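Local coordinates for lysine cyclodeaminase (Streptomyces pristinaespiralis, PDB 5YU3), which deaminates and cyclises L-lysine to L-pipecolic acid, probably through hydride transfer to and from a bound NAD, and also recognises L-ornithine and L-2,4-diaminobutyric acid, at residues P47-L52 with E63-R68; A255-Q260 with T302-E307; D137-G142 with L163-V168. One frame throughout, in Å; residues are numbered along the deposited sequence.

Contact 1. Residues P47-L52 with E63-R68. With PRO (proline), chain G.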
loop_
_atom_site.group_PDB
_atom_site.type_symbol
_atom_site.label_atom_id
_atom_site.label_comp_id
_atom_site.label_asym_id
_atom_site.label_seq_id
_atom_site.Cartn_x
_atom_site.Cartn_y
_atom_site.Cartn_z
ATOM N N PRO A 47 6.469 8.336 6.700
ATOM C CA PRO A 47 5.221 8.457 7.457
ATOM C C PRO A 47 4.920 7.164 8.195
ATOM O O PRO A 47 5.468 6.103 7.889
ATOM C CB PRO A 47 4.175 8.747 6.380
ATOM C CG PRO A 47 4.925 8.301 5.028
ATOM C CD PRO A 47 6.198 8.527 5.230
ATOM N N LEU A 48 4.049 7.263 9.197
ATOM C CA LEU A 48 3.603 6.075 9.912
ATOM C C LEU A 48 3.053 5.055 8.930
ATOM O O LEU A 48 2.325 5.400 7.998
ATOM C CB LEU A 48 2.512 6.428 10.927
ATOM C CG LEU A 48 2.868 7.169 12.208
ATOM C CD1 LEU A 48 1.597 7.406 13.028
ATOM C CD2 LEU A 48 3.877 6.370 12.999
ATOM N N ARG A 49 3.400 3.789 9.136
ATOM C CA ARG A 49 2.800 2.765 8.304
ATOM C C ARG A 49 1.355 2.514 8.735
ATOM O O ARG A 49 0.882 3.015 9.761
ATOM C CB ARG A 49 3.619 1.474 8.372
ATOM C CG ARG A 49 3.720 0.877 9.757
ATOM C CD ARG A 49 4.406 -0.488 9.726
ATOM N NE ARG A 49 4.732 -0.964 11.070
ATOM C CZ ARG A 49 5.966 -1.232 11.491
ATOM N NH1 ARG A 49 6.989 -1.088 10.667
ATOM N NH2 ARG A 49 6.173 -1.656 12.737
ATOM N N GLY A 50 0.641 1.721 7.931
ATOM C CA GLY A 50 -0.696 1.294 8.281
ATOM C C GLY A 50 -0.836 -0.204 8.085
ATOM O O GLY A 50 0.023 -0.851 7.474
ATOM N N GLY A 51 -1.926 -0.752 8.611
ATOM C CA GLY A 51 -2.097 -2.190 8.495
ATOM C C GLY A 51 -3.499 -2.651 8.825
ATOM O O GLY A 51 -4.334 -1.893 9.330
ATOM N N LEU A 52 -3.733 -3.926 8.520
ATOM C CA LEU A 52 -4.990 -4.622 8.772
ATOM C C LEU A 52 -4.714 -5.797 9.697
ATOM O O LEU A 52 -3.940 -6.691 9.340
ATOM C CB LEU A 52 -5.608 -5.136 7.465
ATOM C CG LEU A 52 -6.047 -4.122 6.406
ATOM C CD1 LEU A 52 -6.046 -4.748 5.017
ATOM C CD2 LEU A 52 -7.423 -3.593 6.742
ATOM N N GLU A 63 0.650 -5.110 6.487
ATOM C CA GLU A 63 0.938 -3.684 6.537
ATOM C C GLU A 63 1.436 -3.153 5.201
ATOM O O GLU A 63 1.998 -3.881 4.378
ATOM C CB GLU A 63 1.972 -3.371 7.629
ATOM C CG GLU A 63 1.469 -3.710 9.024
ATOM C CD GLU A 63 2.537 -3.564 10.095
ATOM O OE1 GLU A 63 3.626 -4.149 9.947
ATOM O OE2 GLU A 63 2.290 -2.854 11.087
ATOM N N TRP A 64 1.240 -1.845 5.023
ATOM C CA TRP A 64 1.770 -1.088 3.901
ATOM C C TRP A 64 2.689 -0.003 4.445
ATOM O O TRP A 64 2.362 0.665 5.432
ATOM C CB TRP A 64 0.639 -0.481 3.049
ATOM C CG TRP A 64 -0.440 0.206 3.850
ATOM C CD1 TRP A 64 -0.474 1.524 4.214
ATOM C CD2 TRP A 64 -1.626 -0.389 4.388
ATOM N NE1 TRP A 64 -1.611 1.787 4.943
ATOM C CE2 TRP A 64 -2.340 0.634 5.055
ATOM C CE3 TRP A 64 -2.164 -1.685 4.364
ATOM C CZ2 TRP A 64 -3.556 0.400 5.708
ATOM C CZ3 TRP A 64 -3.390 -1.908 5.008
ATOM C CH2 TRP A 64 -4.061 -0.870 5.668
ATOM N N MET A 65 3.851 0.153 3.811
ATOM C CA MET A 65 4.923 1.025 4.289
ATOM C C MET A 65 5.456 1.852 3.124
ATOM O O MET A 65 6.341 1.402 2.378
ATOM C CB MET A 65 6.040 0.205 4.940
ATOM C CG MET A 65 5.529 -0.743 6.014
ATOM S SD MET A 65 6.762 -1.864 6.711
ATOM C CE MET A 65 8.064 -0.729 7.202
ATOM N N PRO A 66 4.952 3.074 2.941
ATOM C CA PRO A 66 5.451 3.947 1.877
ATOM C C PRO A 66 6.599 4.846 2.305
ATOM O O PRO A 66 6.708 5.269 3.458
ATOM C CB PRO A 66 4.214 4.786 1.530
ATOM C CG PRO A 66 3.463 4.824 2.952
ATOM C CD PRO A 66 3.678 3.663 3.518
ATOM N N HIS A 67 7.473 5.137 1.341
ATOM C CA HIS A 67 8.486 6.170 1.515
ATOM C C HIS A 67 8.716 6.893 0.197
ATOM O O HIS A 67 8.994 6.255 -0.824
ATOM C CB HIS A 67 9.822 5.614 2.017
ATOM C CG HIS A 67 10.848 6.683 2.238
ATOM N ND1 HIS A 67 10.935 7.388 3.418
ATOM C CD2 HIS A 67 11.790 7.204 1.417
ATOM C CE1 HIS A 67 11.898 8.285 3.323
ATOM N NE2 HIS A 67 12.430 8.199 2.116
ATOM N N ARG A 68 8.653 8.219 0.229
ATOM C CA ARG A 68 8.768 9.024 -0.978
ATOM C C ARG A 68 10.092 9.776 -0.989
ATOM O O ARG A 68 10.472 10.399 0.011
ATOM C CB ARG A 68 7.598 10.008 -1.095
ATOM C CG ARG A 68 7.732 10.963 -2.291
ATOM C CD ARG A 68 6.412 11.669 -2.624
ATOM N NE ARG A 68 6.593 12.594 -3.743
ATOM C CZ ARG A 68 6.694 13.916 -3.616
ATOM N NH1 ARG A 68 6.615 14.489 -2.415
ATOM N NH2 ARG A 68 6.881 14.670 -4.694
HETATM N N PRO G . 7.541 -4.793 11.060
HETATM C CA PRO G . 8.028 -5.508 9.764
HETATM C C PRO G . 8.744 -4.497 8.825
HETATM O O PRO G . 8.854 -4.904 7.654
HETATM C CB PRO G . 6.949 -5.988 9.273
HETATM C CG PRO G . 6.109 -6.428 10.582
HETATM C CD PRO G . 6.673 -5.858 11.599
HETATM O OXT PRO G . 9.226 -3.371 9.204
HETATM O O HOH W 1 5.692 4.283 5.913
#

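Contact 2. Residues A255-Q260 with T302-E307. With NAD (nicotinamide-adenine-dinucleotide), chain F; PRO (proline), chain G.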
loop_
_atom_site.group_PDB
_atom_site.type_symbol
_atom_site.label_atom_id
_atom_site.label_comp_id
_atom_site.label_asym_id
_atom_site.label_seq_id
_atom_site.Cartn_x
_atom_site.Cartn_y
_atom_site.Cartn_z
ATOM N N ALA A 255 14.727 5.061 19.672
ATOM C CA ALA A 255 13.809 4.424 18.737
ATOM C C ALA A 255 14.241 4.712 17.307
ATOM O O ALA A 255 14.826 5.758 17.022
ATOM C CB ALA A 255 12.377 4.926 18.937
ATOM N N ASP A 256 13.942 3.775 16.400
ATOM C CA ASP A 256 14.206 4.072 14.996
ATOM C C ASP A 256 13.236 5.122 14.472
ATOM O O ASP A 256 13.607 5.957 13.640
ATOM C CB ASP A 256 14.179 2.791 14.136
ATOM C CG ASP A 256 12.866 1.996 14.201
ATOM O OD1 ASP A 256 11.888 2.326 14.930
ATOM O OD2 ASP A 256 12.830 0.957 13.494
ATOM N N HIS A 257 12.031 5.139 15.005
ATOM C CA HIS A 257 10.950 5.982 14.493
ATOM C C HIS A 257 10.098 6.295 15.708
ATOM O O HIS A 257 9.273 5.470 16.121
ATOM C CB HIS A 257 10.156 5.249 13.413
ATOM C CG HIS A 257 9.198 6.109 12.650
ATOM N ND1 HIS A 257 8.181 6.819 13.255
ATOM C CD2 HIS A 257 9.081 6.344 11.320
ATOM C CE1 HIS A 257 7.487 7.463 12.331
ATOM N NE2 HIS A 257 8.014 7.193 11.147
ATOM N N PRO A 258 10.320 7.442 16.359
ATOM C CA PRO A 258 9.650 7.687 17.652
ATOM C C PRO A 258 8.142 7.507 17.633
ATOM O O PRO A 258 7.589 6.813 18.502
ATOM C CB PRO A 258 10.060 9.123 17.966
ATOM C CG PRO A 258 11.452 9.274 17.179
ATOM C CD PRO A 258 11.350 8.517 16.109
ATOM N N GLU A 259 7.453 8.109 16.661
ATOM C CA GLU A 259 5.998 8.008 16.642
ATOM C C GLU A 259 5.553 6.563 16.468
ATOM O O GLU A 259 4.628 6.102 17.145
ATOM C CB GLU A 259 5.413 8.889 15.537
ATOM C CG GLU A 259 3.894 8.924 15.548
ATOM C CD GLU A 259 3.299 9.964 14.605
ATOM O OE1 GLU A 259 3.959 10.325 13.613
ATOM O OE2 GLU A 259 2.161 10.417 14.860
ATOM N N GLN A 260 6.211 5.825 15.575
ATOM C CA GLN A 260 5.868 4.417 15.388
ATOM C C GLN A 260 6.171 3.591 16.631
ATOM O O GLN A 260 5.416 2.673 16.976
ATOM C CB GLN A 260 6.649 3.866 14.206
ATOM C CG GLN A 260 5.961 2.775 13.460
ATOM C CD GLN A 260 6.490 2.699 12.060
ATOM O OE1 GLN A 260 5.900 3.248 11.129
ATOM N NE2 GLN A 260 7.642 2.053 11.900
ATOM N N THR A 302 11.267 -0.892 15.133
ATOM C CA THR A 302 9.977 -1.221 14.551
ATOM C C THR A 302 10.037 -1.416 13.048
ATOM O O THR A 302 9.129 -2.049 12.492
ATOM C CB THR A 302 8.938 -0.126 14.858
ATOM O OG1 THR A 302 9.352 1.109 14.253
ATOM C CG2 THR A 302 8.802 0.058 16.368
ATOM N N GLY A 303 11.087 -0.916 12.392
ATOM C CA GLY A 303 11.218 -0.980 10.945
ATOM C C GLY A 303 10.484 0.175 10.298
ATOM O O GLY A 303 9.370 0.508 10.710
ATOM N N PHE A 304 11.091 0.823 9.311
ATOM C CA PHE A 304 10.344 1.837 8.591
ATOM C C PHE A 304 10.792 1.840 7.136
ATOM O O PHE A 304 11.875 1.353 6.786
ATOM C CB PHE A 304 10.439 3.232 9.268
ATOM C CG PHE A 304 11.820 3.831 9.337
ATOM C CD1 PHE A 304 12.775 3.347 10.234
ATOM C CD2 PHE A 304 12.143 4.935 8.559
ATOM C CE1 PHE A 304 14.033 3.923 10.315
ATOM C CE2 PHE A 304 13.407 5.522 8.633
ATOM C CZ PHE A 304 14.353 5.014 9.517
ATOM N N ALA A 305 9.912 2.374 6.285
ATOM C CA ALA A 305 10.010 2.140 4.848
ATOM C C ALA A 305 11.301 2.684 4.240
ATOM O O ALA A 305 11.775 2.146 3.235
ATOM C CB ALA A 305 8.786 2.746 4.155
ATOM N N PHE A 306 11.869 3.760 4.800
ATOM C CA PHE A 306 13.158 4.260 4.321
ATOM C C PHE A 306 14.208 3.156 4.309
ATOM O O PHE A 306 15.038 3.092 3.399
ATOM C CB PHE A 306 13.626 5.424 5.201
ATOM C CG PHE A 306 14.934 6.047 4.781
ATOM C CD1 PHE A 306 15.075 6.649 3.543
ATOM C CD2 PHE A 306 16.016 6.060 5.655
ATOM C CE1 PHE A 306 16.277 7.244 3.171
ATOM C CE2 PHE A 306 17.215 6.652 5.292
ATOM C CZ PHE A 306 17.343 7.250 4.047
ATOM N N GLU A 307 14.196 2.285 5.321
ATOM C CA GLU A 307 15.169 1.196 5.351
ATOM C C GLU A 307 14.958 0.248 4.181
ATOM O O GLU A 307 15.923 -0.242 3.587
ATOM C CB GLU A 307 15.079 0.428 6.665
ATOM C CG GLU A 307 15.270 1.305 7.909
ATOM C CD GLU A 307 15.028 0.552 9.210
ATOM O OE1 GLU A 307 14.196 -0.373 9.226
ATOM O OE2 GLU A 307 15.682 0.892 10.226
HETATM P PA NAD F . 9.580 -16.146 13.218
HETATM O O1A NAD F . 8.211 -16.742 13.324
HETATM O O2A NAD F . 10.543 -16.651 12.161
HETATM O O5B NAD F . 10.331 -16.362 14.624
HETATM C C5B NAD F . 9.721 -15.905 15.838
HETATM C C4B NAD F . 10.171 -16.863 16.931
HETATM O O4B NAD F . 9.742 -16.364 18.200
HETATM C C3B NAD F . 9.525 -18.243 16.778
HETATM O O3B NAD F . 10.546 -19.255 16.636
HETATM C C2B NAD F . 8.739 -18.425 18.066
HETATM O O2B NAD F . 8.742 -19.760 18.564
HETATM C C1B NAD F . 9.481 -17.505 19.010
HETATM N N9A NAD F . 8.749 -17.063 20.216
HETATM C C8A NAD F . 7.434 -16.772 20.347
HETATM N N7A NAD F . 7.162 -16.375 21.632
HETATM C C5A NAD F . 8.329 -16.412 22.317
HETATM C C6A NAD F . 8.781 -16.134 23.693
HETATM N N6A NAD F . 7.911 -15.706 24.637
HETATM N N1A NAD F . 10.096 -16.293 23.967
HETATM C C2A NAD F . 10.997 -16.713 23.059
HETATM N N3A NAD F . 10.657 -17.001 21.792
HETATM C C4A NAD F . 9.367 -16.866 21.378
HETATM O O3 NAD F . 9.385 -14.543 13.039
HETATM P PN NAD F . 10.511 -13.460 12.695
HETATM O O1N NAD F . 11.803 -13.880 13.357
HETATM O O2N NAD F . 10.468 -13.201 11.204
HETATM O O5D NAD F . 9.930 -12.133 13.403
HETATM C C5D NAD F . 10.003 -11.985 14.823
HETATM C C4D NAD F . 9.468 -10.604 15.203
HETATM O O4D NAD F . 10.230 -9.590 14.548
HETATM C C3D NAD F . 8.032 -10.405 14.748
HETATM O O3D NAD F . 7.337 -9.623 15.744
HETATM C C2D NAD F . 8.178 -9.561 13.501
HETATM O O2D NAD F . 6.984 -8.840 13.166
HETATM C C1D NAD F . 9.329 -8.672 13.925
HETATM N N1N NAD F . 10.010 -7.977 12.841
HETATM C C2N NAD F . 10.517 -6.764 13.101
HETATM C C3N NAD F . 11.177 -6.039 12.118
HETATM C C7N NAD F . 11.738 -4.700 12.466
HETATM O O7N NAD F . 12.112 -3.949 11.588
HETATM N N7N NAD F . 11.858 -4.378 13.765
HETATM C C4N NAD F . 11.352 -6.593 10.847
HETATM C C5N NAD F . 10.839 -7.869 10.619
HETATM C C6N NAD F . 10.174 -8.555 11.637
HETATM N N PRO G . 7.541 -4.793 11.060
HETATM C CA PRO G . 8.028 -5.508 9.764
HETATM C C PRO G . 8.744 -4.497 8.825
HETATM O O PRO G . 8.854 -4.904 7.654
HETATM C CB PRO G . 6.949 -5.988 9.273
HETATM C CG PRO G . 6.109 -6.428 10.582
HETATM C CD PRO G . 6.673 -5.858 11.599
HETATM O OXT PRO G . 9.226 -3.371 9.204
HETATM O O HOH W 2 14.977 -0.145 12.405
#

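Contact 3. Residues D137-G142 with L163-V168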
loop_
_atom_site.group_PDB
_atom_site.type_symbol
_atom_site.label_atom_id
_atom_site.label_comp_id
_atom_site.label_asym_id
_atom_site.label_seq_id
_atom_site.Cartn_x
_atom_site.Cartn_y
_atom_site.Cartn_z
ATOM N N ASP A 137 34.039 -4.269 22.525
ATOM C CA ASP A 137 34.635 -5.577 22.749
ATOM C C ASP A 137 33.599 -6.617 23.160
ATOM O O ASP A 137 33.966 -7.669 23.702
ATOM C CB ASP A 137 35.757 -5.480 23.793
ATOM C CG ASP A 137 35.271 -4.967 25.137
ATOM O OD1 ASP A 137 34.120 -4.488 25.223
ATOM O OD2 ASP A 137 36.045 -5.034 26.118
ATOM N N SER A 138 32.312 -6.342 22.911
ATOM C CA SER A 138 31.253 -7.306 23.193
ATOM C C SER A 138 31.586 -8.673 22.608
ATOM O O SER A 138 31.914 -8.798 21.424
ATOM C CB SER A 138 29.926 -6.805 22.619
ATOM O OG SER A 138 29.419 -5.718 23.379
ATOM N N HIS A 139 31.476 -9.696 23.443
ATOM C CA HIS A 139 31.897 -11.043 23.098
ATOM C C HIS A 139 30.748 -12.044 23.087
ATOM O O HIS A 139 30.793 -13.016 22.323
ATOM C CB HIS A 139 33.019 -11.456 24.089
ATOM C CG HIS A 139 33.204 -12.931 24.284
ATOM N ND1 HIS A 139 32.267 -13.735 24.901
ATOM C CD2 HIS A 139 34.268 -13.730 24.024
ATOM C CE1 HIS A 139 32.723 -14.975 24.963
ATOM N NE2 HIS A 139 33.937 -14.997 24.441
ATOM N N THR A 140 29.702 -11.815 23.878
ATOM C CA THR A 140 28.595 -12.754 24.025
ATOM C C THR A 140 27.296 -12.103 23.579
ATOM O O THR A 140 26.863 -11.109 24.172
ATOM C CB THR A 140 28.458 -13.222 25.476
ATOM O OG1 THR A 140 29.608 -14.001 25.833
ATOM C CG2 THR A 140 27.196 -14.058 25.644
ATOM N N LEU A 141 26.664 -12.677 22.564
ATOM C CA LEU A 141 25.355 -12.229 22.112
ATOM C C LEU A 141 24.280 -13.119 22.714
ATOM O O LEU A 141 24.446 -14.341 22.804
ATOM C CB LEU A 141 25.263 -12.252 20.578
ATOM C CG LEU A 141 23.880 -12.077 19.931
ATOM C CD1 LEU A 141 23.399 -10.645 20.135
ATOM C CD2 LEU A 141 23.939 -12.416 18.434
ATOM N N GLY A 142 23.184 -12.505 23.141
ATOM C CA GLY A 142 21.989 -13.228 23.542
ATOM C C GLY A 142 20.910 -13.052 22.486
ATOM O O GLY A 142 20.749 -11.960 21.933
ATOM N N LEU A 163 32.095 -10.977 18.247
ATOM C CA LEU A 163 31.304 -11.980 18.943
ATOM C C LEU A 163 31.987 -13.336 18.888
ATOM O O LEU A 163 32.430 -13.781 17.824
ATOM C CB LEU A 163 29.907 -12.085 18.332
ATOM C CG LEU A 163 29.018 -10.845 18.414
ATOM C CD1 LEU A 163 27.640 -11.171 17.866
ATOM C CD2 LEU A 163 28.905 -10.333 19.849
ATOM N N GLN A 164 32.064 -13.995 20.042
ATOM C CA GLN A 164 32.607 -15.339 20.120
ATOM C C GLN A 164 31.560 -16.398 20.413
ATOM O O GLN A 164 31.786 -17.571 20.099
ATOM C CB GLN A 164 33.706 -15.410 21.187
ATOM C CG GLN A 164 34.943 -14.605 20.817
ATOM C CD GLN A 164 35.878 -15.385 19.907
ATOM O OE1 GLN A 164 36.698 -14.803 19.192
ATOM N NE2 GLN A 164 35.757 -16.714 19.929
ATOM N N ARG A 165 30.422 -16.026 20.989
ATOM C CA ARG A 165 29.401 -17.019 21.272
ATOM C C ARG A 165 28.040 -16.350 21.313
ATOM O O ARG A 165 27.919 -15.141 21.528
ATOM C CB ARG A 165 29.675 -17.760 22.587
ATOM C CG ARG A 165 29.507 -16.908 23.811
ATOM C CD ARG A 165 29.691 -17.737 25.074
ATOM N NE ARG A 165 29.527 -16.925 26.275
ATOM C CZ ARG A 165 29.251 -17.422 27.477
ATOM N NH1 ARG A 165 29.099 -18.733 27.634
ATOM N NH2 ARG A 165 29.111 -16.609 28.513
ATOM N N ALA A 166 27.017 -17.164 21.080
ATOM C CA ALA A 166 25.625 -16.740 21.146
ATOM C C ALA A 166 24.883 -17.684 22.079
ATOM O O ALA A 166 24.896 -18.904 21.870
ATOM C CB ALA A 166 24.982 -16.732 19.751
ATOM N N LEU A 167 24.259 -17.120 23.116
ATOM C CA LEU A 167 23.381 -17.845 24.029
ATOM C C LEU A 167 21.944 -17.589 23.594
ATOM O O LEU A 167 21.527 -16.429 23.517
ATOM C CB LEU A 167 23.591 -17.365 25.464
ATOM C CG LEU A 167 25.004 -17.416 26.057
ATOM C CD1 LEU A 167 24.994 -16.843 27.470
ATOM C CD2 LEU A 167 25.533 -18.847 26.065
ATOM N N VAL A 168 21.192 -18.653 23.290
ATOM C CA VAL A 168 19.942 -18.488 22.554
ATOM C C VAL A 168 18.794 -19.244 23.212
ATOM O O VAL A 168 18.972 -20.314 23.805
ATOM C CB VAL A 168 20.100 -18.915 21.067
ATOM C CG1 VAL A 168 21.329 -18.274 20.467
ATOM C CG2 VAL A 168 20.172 -20.428 20.925
HETATM O O HOH W 3 29.379 -13.730 29.038
#

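Contact 1. Residues P47-L52 with E63-R68
Two first torsions set up the meeting of residues 47-52 with 63-68: Arg49 (chi1 61°) and Trp64 (chi1 47°) both hold CG between the backbone N and the carbonyl carbon. From there the Arg49 chain runs extended to NE and crosses the end of Glu63, with NE 3.1 Å from Glu63 OE2 in a salt bridge. The guanidinium and carboxylate planes are 49° apart, so the pair is not a coplanar two-pronged bridge; Arg49 NH2 has its own ion pair with Glu264. Met65 lies alongside Arg49, bends at its last torsion and brings CE to the guanidinium edge, 3.6 Å from Arg49 NH1. Both strands are tied by Gly50 N to Trp64 O (3.2 Å) and Trp64 N to Gly50 O (2.9 Å). The Trp64 indole folds back over this pair: Gly50 CA lies over its five-membered ring and Gly51 CA over its six-membered ring, each 3.9 Å from the centroid, while Leu52 CG meets the ring edge at CZ3 (3.7 Å). A side chain at either glycine would clash with residues 63-68. An alanine in place of Trp64 has no ring and would probably leave a gap over Gly50 and Gly51, with Leu52, and Trp64 of the second subunit, losing their aromatic partner. One water donates to both Pro47 O and Pro66 O, linking the loop before strand 50-54 to strand 60-69. This is an antiparallel beta hairpin of strands 50-54 and 60-69; Glu63 and Met65, with Arg49 just before its first strand, line the pocket of the bound proline.

Contact 2. Residues A255-Q260 with T302-E307
Asp256 grips the start of residues 302-307 with both carboxylate oxygens. Its OD2 accepts from Gly303 N (2.8 Å) through the syn lone pair and from Thr302 N (2.9 Å), the latter 33° out of the carboxylate plane; OD1 takes the Thr302 hydroxyl, OG1, at 2.9 Å. Two backbone amides and a hydroxyl thus fix the turn that carries Thr302 and Gly303 past the ligands. On the ligand side, Gly303 CA comes within 3.2 Å of NAD O7N, and Thr302 O receives a weak bond from the proline nitrogen. A side chain at Gly303 would run into the carboxylate of the bound proline. Thr302 OG1 is held from a second direction by Gln260 NE2, 3.1 Å away, in a nearly straight bond (166°) that lies close to the amide plane. The same nitrogen makes a weak, bent bond to Gly303 O. One shell further out, His257 turns a ring edge toward the face of Phe304 in an offset edge-to-face pair, with planes at 70° and centroids 5.9 Å apart. His257 is also the N-cap of helix 258-264: its ND1 accepts from Gln260 N, while its NE2 bonds to Ser46 O, so both ring nitrogens fix its rotation. Phe304 packs outward against Leu35 and Ile38 of helix 20-39. The contact therefore sits where the loops after parallel strands 252-255 and 297-300 enter helices 258-264 and 305-321, the latter helix touching strand 60-69 through Ala305.

Contact 3. Residues D137-G142 with L163-V168
Thr140 and Arg165 meet through a single straight bond: Arg165 NE donates to Thr140 OG1 at 3.0 Å and 171°, with the hydroxyl oxygen close to the guanidinium plane. The threonine torsion (chi1 -66°) sets OG1 beside its own backbone N, where His139 ND1 also reaches it at 2.8 Å. Arg165 starts with CG between backbone N and carbonyl carbon, then runs extended to NE and passes obliquely across Thr140; its NH2 continues to Glu201 in a salt bridge and to a water close to Thr140 OG1. Over one face of the His139 imidazole lies Gln164 CB, 3.3 Å from NE2, while the amide end of the glutamine leads away from residues 137-142. The two strands, 140-144 and 165-169, are joined by helix 148-160 as a parallel beta-alpha-beta crossover of the Rossmann type, with that helix on the Leu141 face and helix 195-201 on the Leu167 face. Leu141 N donates to Arg165 O (3.0 Å), and Leu167 N donates to Leu141 O (2.8 Å). On the helix 148-160 side, Leu163 CD1 packs 3.8 Å from Leu141 CB, both leucines touching Leu157. On the Thr140 face, Leu167 CD1 lies over the Arg165 guanidinium and meets Thr140 CG2 at 4.0 Å.

Along the chain contact 1 comes first, then contact 3, then contact 2, yet in space contacts 1 and 2 are neighbours, with centres 10 Å apart. They touch directly: Arg49 probably bonds through NH1 to Thr302 O and through N to Gln260 OE1, and both meet the bound proline. Contact 1 belongs to the mixed sheet, whereas contact 2 follows strands 252-255 and 297-300 of the parallel sheet, consistent with a ligand pocket where the two sheets meet. Contact 3 lies near the other end of that Rossmann-type parallel sheet, which probably frames the NAD site; it touches neither NAD nor proline, its centre about 26 Å from that of contact 2 and 34 Å from that of contact 1.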